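Local coordinates for proton-dependent oligopeptide transporter family protein (Xanthomonas campestris, PDB 6EI3) that probably carries short peptides across the bacterial membrane by coupling their uptake to protons, as a POT-family member of the Major Facilitator Superfamily, at residues 122-130 and 186-196. Sequence-based numbering, arbitrary orientation.
With 78M ((2S)-2,3-dihydroxypropyl(7Z)-pentadec-7-enoate), chain B.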
loop_
_atom_site.group_PDB
_atom_site.type_symbol
_atom_site.label_atom_id
_atom_site.label_comp_id
_atom_site.label_asym_id
_atom_site.label_seq_id
_atom_site.Cartn_x
_atom_site.Cartn_y
_atom_site.Cartn_z
ATOM N N ALA A 122 9.675 6.297 10.730
ATOM C CA ALA A 122 8.879 6.455 11.944
ATOM C C ALA A 122 9.538 5.873 13.167
ATOM O O ALA A 122 9.556 6.522 14.202
ATOM C CB ALA A 122 7.487 5.868 11.755
ATOM N N SER A 123 10.110 4.668 13.046
ATOM C CA SER A 123 10.818 3.970 14.132
ATOM C C SER A 123 12.065 4.763 14.577
ATOM O O SER A 123 12.321 4.874 15.774
ATOM C CB SER A 123 11.227 2.576 13.660
ATOM O OG SER A 123 11.824 1.878 14.738
ATOM N N PHE A 124 12.838 5.319 13.609
ATOM C CA PHE A 124 14.034 6.133 13.917
ATOM C C PHE A 124 13.630 7.423 14.618
ATOM O O PHE A 124 14.369 7.925 15.457
ATOM C CB PHE A 124 14.822 6.445 12.633
ATOM C CG PHE A 124 16.154 7.135 12.833
ATOM C CD1 PHE A 124 17.212 6.475 13.451
ATOM C CD2 PHE A 124 16.384 8.400 12.302
ATOM C CE1 PHE A 124 18.456 7.093 13.597
ATOM C CE2 PHE A 124 17.617 9.033 12.477
ATOM C CZ PHE A 124 18.654 8.363 13.095
ATOM N N MET A 125 12.463 7.977 14.253
ATOM C CA MET A 125 11.956 9.196 14.901
ATOM C C MET A 125 11.671 8.908 16.397
ATOM O O MET A 125 12.036 9.714 17.246
ATOM C CB MET A 125 10.677 9.687 14.192
ATOM C CG MET A 125 10.108 10.971 14.802
ATOM S SD MET A 125 8.979 10.631 16.184
ATOM C CE MET A 125 7.507 10.024 15.262
ATOM N N VAL A 126 10.951 7.804 16.701
ATOM C CA VAL A 126 10.606 7.431 18.089
ATOM C C VAL A 126 11.901 7.250 18.940
ATOM O O VAL A 126 11.937 7.695 20.086
ATOM C CB VAL A 126 9.664 6.193 18.153
ATOM C CG1 VAL A 126 9.319 5.818 19.598
ATOM C CG2 VAL A 126 8.388 6.428 17.355
ATOM N N ASP A 127 12.973 6.675 18.337
ATOM C CA ASP A 127 14.298 6.469 18.967
ATOM C C ASP A 127 14.906 7.775 19.493
ATOM O O ASP A 127 15.733 7.725 20.383
ATOM C CB ASP A 127 15.306 5.883 17.944
ATOM C CG ASP A 127 15.094 4.434 17.548
ATOM O OD1 ASP A 127 14.241 3.762 18.174
ATOM O OD2 ASP A 127 15.780 3.970 16.601
ATOM N N GLN A 128 14.537 8.929 18.916
ATOM C CA GLN A 128 15.097 10.227 19.312
ATOM C C GLN A 128 14.629 10.708 20.678
ATOM O O GLN A 128 15.253 11.605 21.238
ATOM C CB GLN A 128 14.852 11.294 18.238
ATOM C CG GLN A 128 15.327 10.882 16.829
ATOM C CD GLN A 128 16.726 10.315 16.835
ATOM O OE1 GLN A 128 17.664 10.938 17.332
ATOM N NE2 GLN A 128 16.882 9.085 16.340
ATOM N N PHE A 129 13.550 10.098 21.216
ATOM C CA PHE A 129 12.978 10.411 22.533
ATOM C C PHE A 129 13.510 9.432 23.578
ATOM O O PHE A 129 13.499 8.221 23.336
ATOM C CB PHE A 129 11.433 10.310 22.479
ATOM C CG PHE A 129 10.786 11.346 21.595
ATOM C CD1 PHE A 129 10.587 11.102 20.238
ATOM C CD2 PHE A 129 10.378 12.571 22.114
ATOM C CE1 PHE A 129 9.995 12.061 19.417
ATOM C CE2 PHE A 129 9.781 13.534 21.291
ATOM C CZ PHE A 129 9.597 13.272 19.947
ATOM N N ASP A 130 13.929 9.934 24.758
ATOM C CA ASP A 130 14.391 9.041 25.832
ATOM C C ASP A 130 13.249 8.099 26.261
ATOM O O ASP A 130 12.085 8.462 26.106
ATOM C CB ASP A 130 15.022 9.807 27.006
ATOM C CG ASP A 130 14.075 10.692 27.792
ATOM O OD1 ASP A 130 13.373 10.164 28.680
ATOM O OD2 ASP A 130 14.099 11.927 27.578
ATOM N N PHE A 186 18.200 15.188 6.070
ATOM C CA PHE A 186 18.379 14.041 6.962
ATOM C C PHE A 186 19.858 13.963 7.397
ATOM O O PHE A 186 20.138 13.940 8.586
ATOM C CB PHE A 186 17.890 12.721 6.305
ATOM C CG PHE A 186 17.898 11.526 7.247
ATOM C CD1 PHE A 186 16.877 11.345 8.183
ATOM C CD2 PHE A 186 18.913 10.576 7.184
ATOM C CE1 PHE A 186 16.895 10.249 9.064
ATOM C CE2 PHE A 186 18.903 9.461 8.029
ATOM C CZ PHE A 186 17.899 9.308 8.969
ATOM N N TRP A 187 20.790 14.042 6.426
ATOM C CA TRP A 187 22.244 14.012 6.639
ATOM C C TRP A 187 22.745 15.175 7.529
ATOM O O TRP A 187 23.644 14.980 8.347
ATOM C CB TRP A 187 22.952 13.985 5.266
ATOM C CG TRP A 187 24.448 14.057 5.319
ATOM C CD1 TRP A 187 25.321 13.014 5.456
ATOM C CD2 TRP A 187 25.247 15.240 5.191
ATOM N NE1 TRP A 187 26.617 13.484 5.462
ATOM C CE2 TRP A 187 26.600 14.849 5.314
ATOM C CE3 TRP A 187 24.947 16.606 5.030
ATOM C CZ2 TRP A 187 27.657 15.771 5.250
ATOM C CZ3 TRP A 187 25.994 17.518 4.958
ATOM C CH2 TRP A 187 27.330 17.100 5.077
ATOM N N LEU A 188 22.134 16.362 7.415
ATOM C CA LEU A 188 22.516 17.523 8.233
ATOM C C LEU A 188 22.276 17.327 9.747
ATOM O O LEU A 188 22.942 17.960 10.544
ATOM C CB LEU A 188 21.837 18.813 7.716
ATOM C CG LEU A 188 22.514 19.467 6.492
ATOM C CD1 LEU A 188 21.554 20.360 5.744
ATOM C CD2 LEU A 188 23.738 20.282 6.899
ATOM N N GLY A 189 21.363 16.443 10.132
ATOM C CA GLY A 189 21.160 16.171 11.549
ATOM C C GLY A 189 21.931 14.968 12.075
ATOM O O GLY A 189 21.719 14.598 13.229
ATOM N N ARG A 190 22.815 14.334 11.237
ATOM C CA ARG A 190 23.560 13.082 11.544
ATOM C C ARG A 190 24.289 13.057 12.903
ATOM O O ARG A 190 24.195 12.054 13.609
ATOM C CB ARG A 190 24.540 12.678 10.411
ATOM C CG ARG A 190 25.873 13.441 10.327
ATOM C CD ARG A 190 26.507 13.430 8.938
ATOM N NE ARG A 190 27.647 14.367 8.842
ATOM C CZ ARG A 190 27.548 15.674 8.602
ATOM N NH1 ARG A 190 26.359 16.233 8.406
ATOM N NH2 ARG A 190 28.639 16.427 8.538
ATOM N N LYS A 191 25.015 14.137 13.254
ATOM C CA LYS A 191 25.794 14.222 14.488
ATOM C C LYS A 191 24.937 14.339 15.752
ATOM O O LYS A 191 25.455 14.150 16.846
ATOM C CB LYS A 191 26.821 15.370 14.418
ATOM C CG LYS A 191 27.816 15.248 13.268
ATOM C CD LYS A 191 28.831 16.390 13.265
ATOM C CE LYS A 191 29.559 16.530 11.949
ATOM N NZ LYS A 191 30.408 15.347 11.640
ATOM N N ARG A 192 23.638 14.615 15.596
ATOM C CA ARG A 192 22.684 14.816 16.691
ATOM C C ARG A 192 21.804 13.584 16.963
ATOM O O ARG A 192 21.204 13.506 18.034
ATOM C CB ARG A 192 21.757 16.004 16.349
ATOM C CG ARG A 192 22.447 17.356 16.164
ATOM C CD ARG A 192 21.400 18.426 15.904
ATOM N NE ARG A 192 21.967 19.654 15.346
ATOM C CZ ARG A 192 21.518 20.878 15.610
ATOM N NH1 ARG A 192 20.499 21.055 16.443
ATOM N NH2 ARG A 192 22.092 21.936 15.053
ATOM N N TYR A 193 21.694 12.645 16.004
ATOM C CA TYR A 193 20.808 11.492 16.206
ATOM C C TYR A 193 21.221 10.499 17.277
ATOM O O TYR A 193 22.412 10.259 17.500
ATOM C CB TYR A 193 20.578 10.716 14.913
ATOM C CG TYR A 193 20.004 11.527 13.774
ATOM C CD1 TYR A 193 18.941 12.403 13.979
ATOM C CD2 TYR A 193 20.514 11.407 12.484
ATOM C CE1 TYR A 193 18.417 13.160 12.928
ATOM C CE2 TYR A 193 19.971 12.119 11.422
ATOM C CZ TYR A 193 18.935 13.010 11.652
ATOM O OH TYR A 193 18.438 13.739 10.608
ATOM N N VAL A 194 20.193 9.884 17.891
ATOM C CA VAL A 194 20.275 8.748 18.793
ATOM C C VAL A 194 20.357 7.531 17.841
ATOM O O VAL A 194 19.485 7.383 16.984
ATOM C CB VAL A 194 19.031 8.667 19.733
ATOM C CG1 VAL A 194 19.044 7.366 20.559
ATOM C CG2 VAL A 194 18.984 9.889 20.665
ATOM N N ARG A 195 21.405 6.671 17.978
ATOM C CA ARG A 195 21.535 5.482 17.114
ATOM C C ARG A 195 21.516 4.280 18.045
ATOM O O ARG A 195 22.530 3.946 18.668
ATOM C CB ARG A 195 22.797 5.539 16.231
ATOM C CG ARG A 195 22.793 6.706 15.262
ATOM C CD ARG A 195 24.011 6.746 14.369
ATOM N NE ARG A 195 24.243 8.108 13.879
ATOM C CZ ARG A 195 25.074 8.424 12.891
ATOM N NH1 ARG A 195 25.746 7.478 12.254
ATOM N NH2 ARG A 195 25.224 9.690 12.523
ATOM N N VAL A 196 20.323 3.691 18.205
ATOM C CA VAL A 196 20.093 2.609 19.187
ATOM C C VAL A 196 20.748 1.283 18.764
ATOM O O VAL A 196 21.030 1.121 17.579
ATOM C CB VAL A 196 18.580 2.440 19.516
ATOM C CG1 VAL A 196 17.988 3.724 20.088
ATOM C CG2 VAL A 196 17.782 1.962 18.291
HETATM O O21 78M B . 26.090 6.027 8.111
HETATM C C20 78M B . 27.167 5.458 7.379
HETATM C C18 78M B . 27.067 5.804 5.912
HETATM O O19 78M B . 27.914 4.934 5.153
HETATM C C17 78M B . 27.429 7.243 5.636
HETATM O O2 78M B . 27.102 7.470 4.245
HETATM C C1 78M B . 27.150 8.728 3.793
HETATM O O1 78M B . 27.351 9.687 4.494
HETATM C C2 78M B . 26.940 8.775 2.304
HETATM C C3 78M B . 26.799 10.175 1.706
HETATM C C4 78M B . 25.480 10.859 2.047
HETATM C C5 78M B . 25.246 12.159 1.299
HETATM C C6 78M B . 24.127 13.015 1.882
HETATM C C7 78M B . 23.630 14.083 0.951
HETATM C C8 78M B . 24.112 15.307 0.759
HETATM C C9 78M B . 25.305 15.959 1.408
HETATM C C10 78M B . 25.501 17.416 0.969
HETATM C C11 78M B . 24.598 18.415 1.684
HETATM C C12 78M B . 24.412 19.739 0.954
HETATM C C13 78M B . 23.671 20.798 1.766
HETATM C C15 78M B . 21.785 21.773 0.324
HETATM C C14 78M B . 23.155 21.989 0.962
HETATM O O HOH W 1 18.318 4.765 16.260
#
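An aromatic cluster of Phe124, Phe186 and Tyr193, flanked by the Gln128 amide, which bonds to both the N and the O of Val194, joins helix 121-127 to the chain leaving helix 168-188, a worked example of a side chain pairing with extended backbone much as a neighbouring strand would. The edge of Phe124 points at the face of Tyr193, with planes at 75° and Phe124 CZ 3.5 Å from Tyr193 CG. Phe186 meets the same Phe124 ring obliquely, its CZ 3.5 Å from Phe124 CE2. Over the far face of the tyrosine lies Gly189 O, and Tyr193 OH fixes the ring's outer end by a 2.6 Å bond to Phe186 O.

Beside the rings, Val194 N donates almost straight to Gln128 OE1 (2.8 Å, 178°), on a lone pair in the carbonyl plane. Gln128 NE2 returns a longer bond to Val194 O and spends its other hydrogen on Phe124 O, 2.9 Å away. A bend at chi2 (-48°) folds the amide back over the Phe124 ring; three bonds within the two segments fix its turn, and Gln3 adds another to OE1. Further along, a water links Asp127 OD2 to Val194 O and Val196 N, while Val196 CG2 packs 3.3 Å from that carboxylate oxygen.

Asp127 also forms a salt bridge with Lys75. Helix 62-95 lays Tyr76 and Ile79 against Phe186, and helix 4-22 puts Phe6 and Ile7 against Tyr193, so four helices meet around the rings.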